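Putative lipoprotein (Clostridium perfringens ATCC 13124, PDB 4R7R) is of unknown function but, as a putative lipoprotein of the DUF4883 family, is probably tethered to the cell membrane by a lipid and may bind lipid. Local coordinates at residues 6-18 / 46-60. Residues are numbered along the deposited sequence; the frame is centred on the assembly and turned at random.
Sequences SLNYHTKNLSELV and IDDLLKSLKDSNFIN. With GOL (glycerol), chain B.
N8 packs its CB over one face of the F58 ring, 3.4 Å from the centroid and 12° off the normal, a CH-pi contact over the middle of the ring. Asparagine suits the place just before helix 9-17: with CG held between the backbone N and the carbonyl carbon (chi1 64°), its methylene meets the ring while ND2 turns past it to a glycerol, donating to GOL O3 over 2.6 Å. The same ring offers its edge to T11, with OG1 in the ring plane 3.4 Å from F58 CE1. Threonine carries both a hydroxyl, hydrogen-bonded to D103, and a methyl for the leucines, which suits a buried position between an acid and apolar side chains; CG2 meets L53 CD1 tip to tip, 3.8 Å away. L50 points from helix 46-52 toward helix 9-17. Its side chain and that of T11 cross at a slant, while L50 CD1 fits over the backbone at S15 CA (3.7 Å) and against V18 CG2. L7, a flexible apolar chain, sets CB against F58 CB (3.9 Å) and brings CD2 to N60 OD1 in van der Waals contact. The axes of helices 9-17 and 46-52 approach to 10.6 Å with 130° between their N-to-C directions; a glycerol, probably from the crystallisation liquor, bridges N8 ND2 and L50 O. Helix 9-17 is thereby packed beside helix 46-52 and the edge strand 58-59 of the antiparallel sheet, with L14 touching Y81 and T11 touching L93. No direct hydrogen bond joins the two segments; their cohesion comes from apolar and CH-pi contacts, while the T11 hydroxyl is satisfied by D103 and the N8 amide donates to the glycerol.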
ATOM      1  N   SER A   6      -1.335   1.535  18.589  1.00 67.27           N
ATOM      2  CA  SER A   6      -1.171   0.579  17.510  1.00 59.06           C
ATOM      3  C   SER A   6      -0.376   1.140  16.333  1.00 52.22           C
ATOM      4  O   SER A   6      -0.538   2.293  15.930  1.00 54.05           O
ATOM      5  CB  SER A   6      -2.540   0.094  17.032  1.00 58.04           C
ATOM      6  OG  SER A   6      -3.382   1.189  16.718  1.00 61.45           O
ATOM      7  N   LEU A   7       0.495   0.300  15.792  1.00 46.02           N
ATOM      8  CA  LEU A   7       1.260   0.658  14.613  1.00 42.06           C
ATOM      9  C   LEU A   7       0.488   0.276  13.361  1.00 38.85           C
ATOM     10  O   LEU A   7       0.831   0.704  12.264  1.00 35.71           O
ATOM     11  CB  LEU A   7       2.627  -0.026  14.638  1.00 37.83           C
ATOM     12  CG  LEU A   7       3.410   0.274  15.920  1.00 39.87           C
ATOM     13  CD1 LEU A   7       4.620  -0.615  16.022  1.00 35.48           C
ATOM     14  CD2 LEU A   7       3.827   1.725  15.928  1.00 39.23           C
ATOM     15  N   ASN A   8      -0.572  -0.510  13.534  1.00 31.44           N
ATOM     16  CA  ASN A   8      -1.341  -0.999  12.397  1.00 31.42           C
ATOM     17  C   ASN A   8      -2.752  -0.431  12.263  1.00 35.14           C
ATOM     18  O   ASN A   8      -3.588  -1.026  11.574  1.00 34.55           O
ATOM     19  CB  ASN A   8      -1.446  -2.511  12.470  1.00 30.21           C
ATOM     20  CG  ASN A   8      -2.217  -2.966  13.669  1.00 34.22           C
ATOM     21  OD1 ASN A   8      -2.268  -2.270  14.682  1.00 38.36           O
ATOM     22  ND2 ASN A   8      -2.842  -4.130  13.564  1.00 33.64           N
ATOM     23  N   TYR A   9      -3.014   0.700  12.920  1.00 29.02           N
ATOM     24  CA  TYR A   9      -4.341   1.304  12.953  1.00 29.89           C
ATOM     25  C   TYR A   9      -5.035   1.358  11.592  1.00 29.30           C
ATOM     26  O   TYR A   9      -6.166   0.880  11.456  1.00 32.16           O
ATOM     27  CB  TYR A   9      -4.266   2.723  13.537  1.00 29.85           C
ATOM     28  CG  TYR A   9      -5.610   3.424  13.644  1.00 30.60           C
ATOM     29  CD1 TYR A   9      -6.054   4.301  12.641  1.00 28.11           C
ATOM     30  CD2 TYR A   9      -6.441   3.219  14.756  1.00 33.29           C
ATOM     31  CE1 TYR A   9      -7.287   4.943  12.744  1.00 29.14           C
ATOM     32  CE2 TYR A   9      -7.682   3.868  14.864  1.00 34.25           C
ATOM     33  CZ  TYR A   9      -8.088   4.717  13.858  1.00 33.97           C
ATOM     34  OH  TYR A   9      -9.301   5.342  13.958  1.00 38.02           O
ATOM     35  N   HIS A  10      -4.371   1.932  10.591  1.00 26.93           N
ATOM     36  CA  HIS A  10      -5.046   2.206   9.323  1.00 27.27           C
ATOM     37  C   HIS A  10      -5.193   0.948   8.488  1.00 28.61           C
ATOM     38  O   HIS A  10      -6.129   0.830   7.691  1.00 30.07           O
ATOM     39  CB  HIS A  10      -4.304   3.270   8.503  1.00 24.28           C
ATOM     40  CG  HIS A  10      -4.442   4.663   9.034  1.00 23.24           C
ATOM     41  ND1 HIS A  10      -5.664   5.233   9.327  1.00 23.60           N
ATOM     42  CD2 HIS A  10      -3.511   5.604   9.304  1.00 20.09           C
ATOM     43  CE1 HIS A  10      -5.475   6.468   9.761  1.00 23.67           C
ATOM     44  NE2 HIS A  10      -4.176   6.715   9.758  1.00 22.68           N
ATOM     45  N   THR A  11      -4.262   0.017   8.650  1.00 29.15           N
ATOM     46  CA  THR A  11      -4.293  -1.231   7.882  1.00 31.22           C
ATOM     47  C   THR A  11      -5.447  -2.129   8.327  1.00 33.27           C
ATOM     48  O   THR A  11      -6.112  -2.756   7.511  1.00 34.80           O
ATOM     49  CB  THR A  11      -2.969  -2.002   8.017  1.00 29.99           C
ATOM     50  OG1 THR A  11      -1.886  -1.137   7.647  1.00 28.57           O
ATOM     51  CG2 THR A  11      -2.973  -3.246   7.139  1.00 28.26           C
ATOM     52  N   LYS A  12      -5.679  -2.171   9.633  1.00 35.90           N
ATOM     53  CA  LYS A  12      -6.805  -2.902  10.193  1.00 40.46           C
ATOM     54  C   LYS A  12      -8.133  -2.363   9.644  1.00 40.55           C
ATOM     55  O   LYS A  12      -9.040  -3.135   9.316  1.00 41.28           O
ATOM     56  CB  LYS A  12      -6.751  -2.826  11.723  1.00 46.88           C
ATOM     57  CG  LYS A  12      -8.046  -3.139  12.438  1.00 55.41           C
ATOM     58  CD  LYS A  12      -7.789  -3.342  13.922  1.00 61.23           C
ATOM     59  CE  LYS A  12      -6.674  -4.360  14.132  1.00 64.07           C
ATOM     60  NZ  LYS A  12      -6.711  -4.979  15.488  1.00 69.84           N
ATOM     61  N   ASN A  13      -8.234  -1.043   9.510  1.00 36.72           N
ATOM     62  CA  ASN A  13      -9.441  -0.439   8.965  1.00 37.83           C
ATOM     63  C   ASN A  13      -9.608  -0.731   7.488  1.00 36.09           C
ATOM     64  O   ASN A  13     -10.712  -1.009   7.027  1.00 39.66           O
ATOM     65  CB  ASN A  13      -9.443   1.067   9.212  1.00 33.85           C
ATOM     66  CG  ASN A  13      -9.778   1.406  10.651  1.00 37.78           C
ATOM     67  OD1 ASN A  13     -10.342   0.578  11.374  1.00 37.28           O
ATOM     68  ND2 ASN A  13      -9.427   2.614  11.078  1.00 36.66           N
ATOM     69  N   LEU A  14      -8.510  -0.684   6.749  1.00 32.21           N
ATOM     70  CA  LEU A  14      -8.571  -0.983   5.334  1.00 32.25           C
ATOM     71  C   LEU A  14      -8.952  -2.442   5.167  1.00 36.38           C
ATOM     72  O   LEU A  14      -9.822  -2.786   4.360  1.00 37.06           O
ATOM     73  CB  LEU A  14      -7.236  -0.693   4.654  1.00 29.15           C
ATOM     74  CG  LEU A  14      -7.210  -1.077   3.176  1.00 28.31           C
ATOM     75  CD1 LEU A  14      -8.242  -0.254   2.423  1.00 27.30           C
ATOM     76  CD2 LEU A  14      -5.818  -0.894   2.591  1.00 26.43           C
ATOM     77  N   SER A  15      -8.310  -3.286   5.972  1.00 39.21           N
ATOM     78  CA  SER A  15      -8.502  -4.730   5.927  1.00 45.19           C
ATOM     79  C   SER A  15      -9.965  -5.116   6.118  1.00 48.88           C
ATOM     80  O   SER A  15     -10.461  -6.011   5.436  1.00 51.56           O
ATOM     81  CB  SER A  15      -7.632  -5.408   6.984  1.00 47.65           C
ATOM     82  OG  SER A  15      -7.872  -6.801   7.030  1.00 53.97           O
ATOM     83  N   GLU A  16     -10.647  -4.429   7.037  1.00 51.92           N
ATOM     84  CA  GLU A  16     -12.081  -4.622   7.250  1.00 59.80           C
ATOM     85  C   GLU A  16     -12.895  -4.173   6.036  1.00 60.70           C
ATOM     86  O   GLU A  16     -13.898  -4.796   5.675  1.00 64.33           O
ATOM     87  CB  GLU A  16     -12.545  -3.865   8.499  1.00 66.86           C
ATOM     88  CG  GLU A  16     -14.050  -3.567   8.552  1.00 76.46           C
ATOM     89  CD  GLU A  16     -14.904  -4.805   8.821  1.00 87.44           C
ATOM     90  OE1 GLU A  16     -14.365  -5.784   9.383  1.00 91.07           O
ATOM     91  OE2 GLU A  16     -16.111  -4.801   8.472  1.00 92.34           O
ATOM     92  N   LEU A  17     -12.452  -3.097   5.397  1.00 55.97           N
ATOM     93  CA  LEU A  17     -13.152  -2.574   4.233  1.00 55.93           C
ATOM     94  C   LEU A  17     -12.951  -3.427   2.966  1.00 56.40           C
ATOM     95  O   LEU A  17     -13.901  -3.619   2.209  1.00 60.34           O
ATOM     96  CB  LEU A  17     -12.721  -1.129   3.982  1.00 49.23           C
ATOM     97  CG  LEU A  17     -13.165  -0.148   5.064  1.00 48.61           C
ATOM     98  CD1 LEU A  17     -12.480   1.193   4.874  1.00 45.61           C
ATOM     99  CD2 LEU A  17     -14.658   0.012   5.025  1.00 52.71           C
ATOM    100  N   VAL A  18     -11.742  -3.955   2.741  1.00 53.53           N
ATOM    101  CA  VAL A  18     -11.462  -4.774   1.546  1.00 53.72           C
ATOM    102  C   VAL A  18     -12.209  -6.124   1.600  1.00 60.50           C
ATOM    103  O   VAL A  18     -12.155  -6.929   0.661  1.00 61.62           O
ATOM    104  CB  VAL A  18      -9.937  -5.017   1.367  1.00 46.33           C
ATOM    105  CG1 VAL A  18      -9.618  -5.595  -0.010  1.00 45.56           C
ATOM    106  CG2 VAL A  18      -9.174  -3.715   1.530  1.00 43.35           C
ATOM    107  N   ILE A  46      -4.081  -6.703  -3.151  1.00 28.61           N
ATOM    108  CA  ILE A  46      -4.256  -6.041  -1.857  1.00 29.49           C
ATOM    109  C   ILE A  46      -4.732  -7.032  -0.820  1.00 30.71           C
ATOM    110  O   ILE A  46      -4.172  -7.124   0.273  1.00 31.89           O
ATOM    111  CB  ILE A  46      -5.248  -4.864  -1.930  1.00 34.06           C
ATOM    112  CG1 ILE A  46      -4.758  -3.826  -2.943  1.00 36.84           C
ATOM    113  CG2 ILE A  46      -5.418  -4.214  -0.551  1.00 34.25           C
ATOM    114  CD1 ILE A  46      -3.247  -3.567  -2.893  1.00 36.04           C
ATOM    115  N   ASP A  47      -5.763  -7.781  -1.161  1.00 30.48           N
ATOM    116  CA  ASP A  47      -6.242  -8.818  -0.276  1.00 35.19           C
ATOM    117  C   ASP A  47      -5.154  -9.842   0.127  1.00 34.65           C
ATOM    118  O   ASP A  47      -5.058 -10.248   1.295  1.00 35.75           O
ATOM    119  CB  ASP A  47      -7.396  -9.538  -0.929  1.00 39.96           C
ATOM    120  CG  ASP A  47      -8.190 -10.322   0.053  1.00 49.04           C
ATOM    121  OD1 ASP A  47      -8.524  -9.744   1.118  1.00 50.83           O
ATOM    122  OD2 ASP A  47      -8.454 -11.514  -0.227  1.00 55.49           O
ATOM    123  N   ASP A  48      -4.351 -10.254  -0.854  1.00 34.33           N
ATOM    124  CA  ASP A  48      -3.324 -11.262  -0.654  1.00 36.96           C
ATOM    125  C   ASP A  48      -2.235 -10.687   0.246  1.00 34.40           C
ATOM    126  O   ASP A  48      -1.692 -11.378   1.118  1.00 34.48           O
ATOM    127  CB  ASP A  48      -2.737 -11.722  -1.996  1.00 38.25           C
ATOM    128  CG  ASP A  48      -3.722 -12.559  -2.827  1.00 44.53           C
ATOM    129  OD1 ASP A  48      -4.730 -13.057  -2.266  1.00 48.53           O
ATOM    130  OD2 ASP A  48      -3.473 -12.740  -4.049  1.00 44.96           O
ATOM    131  N   LEU A  49      -1.942  -9.406   0.033  1.00 31.93           N
ATOM    132  CA  LEU A  49      -0.937  -8.711   0.818  1.00 30.08           C
ATOM    133  C   LEU A  49      -1.383  -8.599   2.274  1.00 31.51           C
ATOM    134  O   LEU A  49      -0.638  -8.962   3.179  1.00 32.29           O
ATOM    135  CB  LEU A  49      -0.671  -7.327   0.238  1.00 29.14           C
ATOM    136  CG  LEU A  49       0.279  -6.431   1.048  1.00 30.46           C
ATOM    137  CD1 LEU A  49       1.627  -7.099   1.228  1.00 30.85           C
ATOM    138  CD2 LEU A  49       0.449  -5.081   0.380  1.00 29.05           C
ATOM    139  N   LEU A  50      -2.606  -8.111   2.485  1.00 30.17           N
ATOM    140  CA  LEU A  50      -3.119  -7.852   3.825  1.00 30.64           C
ATOM    141  C   LEU A  50      -3.232  -9.150   4.624  1.00 36.93           C
ATOM    142  O   LEU A  50      -2.964  -9.175   5.829  1.00 36.31           O
ATOM    143  CB  LEU A  50      -4.486  -7.146   3.765  1.00 29.53           C
ATOM    144  CG  LEU A  50      -4.555  -5.743   3.134  1.00 27.37           C
ATOM    145  CD1 LEU A  50      -5.929  -5.120   3.335  1.00 30.34           C
ATOM    146  CD2 LEU A  50      -3.462  -4.803   3.656  1.00 23.00           C
ATOM    147  N   LYS A  51      -3.625 -10.227   3.954  1.00 39.38           N
ATOM    148  CA  LYS A  51      -3.792 -11.509   4.627  1.00 44.23           C
ATOM    149  C   LYS A  51      -2.434 -12.092   5.011  1.00 42.80           C
ATOM    150  O   LYS A  51      -2.337 -12.915   5.921  1.00 36.36           O
ATOM    151  CB  LYS A  51      -4.562 -12.496   3.742  1.00 37.32           C
ATOM    152  CG  LYS A  51      -6.064 -12.231   3.654  1.00 45.28           C
ATOM    153  CD  LYS A  51      -6.700 -13.040   2.517  1.00 49.81           C
ATOM    154  CE  LYS A  51      -8.165 -13.404   2.792  1.00 57.09           C
ATOM    155  NZ  LYS A  51      -9.086 -12.232   2.812  1.00 56.90           N
ATOM    156  N   SER A  52      -1.387 -11.657   4.315  1.00 30.19           N
ATOM    157  CA  SER A  52      -0.053 -12.200   4.540  1.00 36.22           C
ATOM    158  C   SER A  52       0.708 -11.419   5.631  1.00 34.72           C
ATOM    159  O   SER A  52       1.731 -11.887   6.145  1.00 35.52           O
ATOM    160  CB  SER A  52       0.744 -12.208   3.232  1.00 29.72           C
ATOM    161  OG  SER A  52       1.239 -10.908   2.925  1.00 37.54           O
ATOM    162  N   LEU A  53       0.210 -10.235   5.983  1.00 33.61           N
ATOM    163  CA  LEU A  53       0.887  -9.403   6.984  1.00 33.80           C
ATOM    164  C   LEU A  53       0.878 -10.020   8.379  1.00 36.44           C
ATOM    165  O   LEU A  53      -0.177 -10.376   8.922  1.00 38.35           O
ATOM    166  CB  LEU A  53       0.255  -8.005   7.073  1.00 30.44           C
ATOM    167  CG  LEU A  53       0.330  -7.139   5.825  1.00 27.28           C
ATOM    168  CD1 LEU A  53      -0.274  -5.774   6.099  1.00 22.21           C
ATOM    169  CD2 LEU A  53       1.757  -7.041   5.331  1.00 17.85           C
ATOM    170  N   LYS A  54       2.065 -10.124   8.959  1.00 37.32           N
ATOM    171  CA  LYS A  54       2.186 -10.436  10.369  1.00 42.19           C
ATOM    172  C   LYS A  54       2.411  -9.124  11.119  1.00 41.51           C
ATOM    173  O   LYS A  54       2.746  -8.101  10.513  1.00 39.48           O
ATOM    174  CB  LYS A  54       3.330 -11.419  10.612  1.00 48.28           C
ATOM    175  CG  LYS A  54       3.264 -12.683   9.758  1.00 55.25           C
ATOM    176  CD  LYS A  54       4.655 -13.285   9.548  1.00 59.84           C
ATOM    177  CE  LYS A  54       4.593 -14.768   9.144  1.00 67.63           C
ATOM    178  NZ  LYS A  54       4.068 -14.997   7.753  1.00 69.65           N
ATOM    179  N   ASP A  55       2.241  -9.159  12.433  1.00 44.10           N
ATOM    180  CA  ASP A  55       2.355  -7.963  13.262  1.00 43.86           C
ATOM    181  C   ASP A  55       3.752  -7.333  13.252  1.00 38.48           C
ATOM    182  O   ASP A  55       3.894  -6.122  13.425  1.00 35.37           O
ATOM    183  CB  ASP A  55       1.951  -8.293  14.699  1.00 52.23           C
ATOM    184  CG  ASP A  55       0.742  -9.215  14.765  1.00 61.17           C
ATOM    185  OD1 ASP A  55      -0.375  -8.724  15.068  1.00 64.16           O
ATOM    186  OD2 ASP A  55       0.919 -10.434  14.504  1.00 65.11           O
ATOM    187  N   SER A  56       4.779  -8.150  13.052  1.00 36.54           N
ATOM    188  CA  SER A  56       6.150  -7.653  13.014  1.00 36.30           C
ATOM    189  C   SER A  56       6.452  -6.853  11.743  1.00 34.75           C
ATOM    190  O   SER A  56       7.512  -6.242  11.629  1.00 36.68           O
ATOM    191  CB  SER A  56       7.127  -8.820  13.138  1.00 38.26           C
ATOM    192  OG  SER A  56       6.838  -9.814  12.168  1.00 40.69           O
ATOM    193  N   ASN A  57       5.527  -6.867  10.786  1.00 31.46           N
ATOM    194  CA  ASN A  57       5.664  -6.068   9.577  1.00 28.40           C
ATOM    195  C   ASN A  57       5.417  -4.591   9.842  1.00 30.07           C
ATOM    196  O   ASN A  57       5.822  -3.743   9.058  1.00 32.37           O
ATOM    197  CB  ASN A  57       4.697  -6.554   8.508  1.00 26.93           C
ATOM    198  CG  ASN A  57       5.050  -7.928   7.984  1.00 27.33           C
ATOM    199  OD1 ASN A  57       4.294  -8.882   8.163  1.00 31.09           O
ATOM    200  ND2 ASN A  57       6.197  -8.036   7.330  1.00 24.09           N
ATOM    201  N   PHE A  58       4.730  -4.286  10.938  1.00 32.49           N
ATOM    202  CA  PHE A  58       4.377  -2.910  11.273  1.00 32.96           C
ATOM    203  C   PHE A  58       5.468  -2.257  12.092  1.00 36.30           C
ATOM    204  O   PHE A  58       5.780  -2.708  13.191  1.00 37.25           O
ATOM    205  CB  PHE A  58       3.050  -2.874  12.028  1.00 34.78           C
ATOM    206  CG  PHE A  58       1.906  -3.403  11.224  1.00 34.43           C
ATOM    207  CD1 PHE A  58       1.228  -2.578  10.330  1.00 33.38           C
ATOM    208  CD2 PHE A  58       1.534  -4.743  11.312  1.00 33.79           C
ATOM    209  CE1 PHE A  58       0.172  -3.070   9.555  1.00 29.99           C
ATOM    210  CE2 PHE A  58       0.475  -5.242  10.542  1.00 30.88           C
ATOM    211  CZ  PHE A  58      -0.207  -4.395   9.661  1.00 28.65           C
ATOM    212  N   ILE A  59       6.050  -1.192  11.558  1.00 36.64           N
ATOM    213  CA  ILE A  59       7.134  -0.513  12.261  1.00 39.71           C
ATOM    214  C   ILE A  59       6.760   0.920  12.646  1.00 45.26           C
ATOM    215  O   ILE A  59       5.696   1.419  12.272  1.00 44.48           O
ATOM    216  CB  ILE A  59       8.409  -0.498  11.409  1.00 37.72           C
ATOM    217  CG1 ILE A  59       8.174   0.278  10.108  1.00 30.59           C
ATOM    218  CG2 ILE A  59       8.833  -1.909  11.100  1.00 32.30           C
ATOM    219  CD1 ILE A  59       9.380   0.396   9.241  1.00 30.17           C
ATOM    220  N   ASN A  60       7.643   1.573  13.393  1.00 48.70           N
ATOM    221  CA  ASN A  60       7.428   2.949  13.835  1.00 52.00           C
ATOM    222  C   ASN A  60       7.633   3.996  12.745  1.00 48.33           C
ATOM    223  O   ASN A  60       8.236   3.723  11.705  1.00 45.23           O
ATOM    224  CB  ASN A  60       8.357   3.264  15.008  1.00 51.89           C
ATOM    225  CG  ASN A  60       8.044   2.433  16.242  1.00 61.05           C
ATOM    226  OD1 ASN A  60       7.132   2.756  17.006  1.00 61.20           O
ATOM    227  ND2 ASN A  60       8.801   1.357  16.443  1.00 62.19           N
TER
HETATM  228  C1  GOL B 201      -4.141  -7.669   8.666  1.00 97.77           C
HETATM  229  O1  GOL B 201      -4.203  -7.223   7.328  1.00 97.75           O
HETATM  230  C2  GOL B 201      -4.607  -6.562   9.608  1.00 97.78           C
HETATM  231  O2  GOL B 201      -5.854  -6.909  10.176  1.00 97.89           O
HETATM  232  C3  GOL B 201      -3.569  -6.353  10.708  1.00 97.40           C
HETATM  233  O3  GOL B 201      -3.932  -5.251  11.511  1.00 97.31           O
HETATM  234  O   HOH W   1       2.906   1.868  11.845  1.00 35.29           O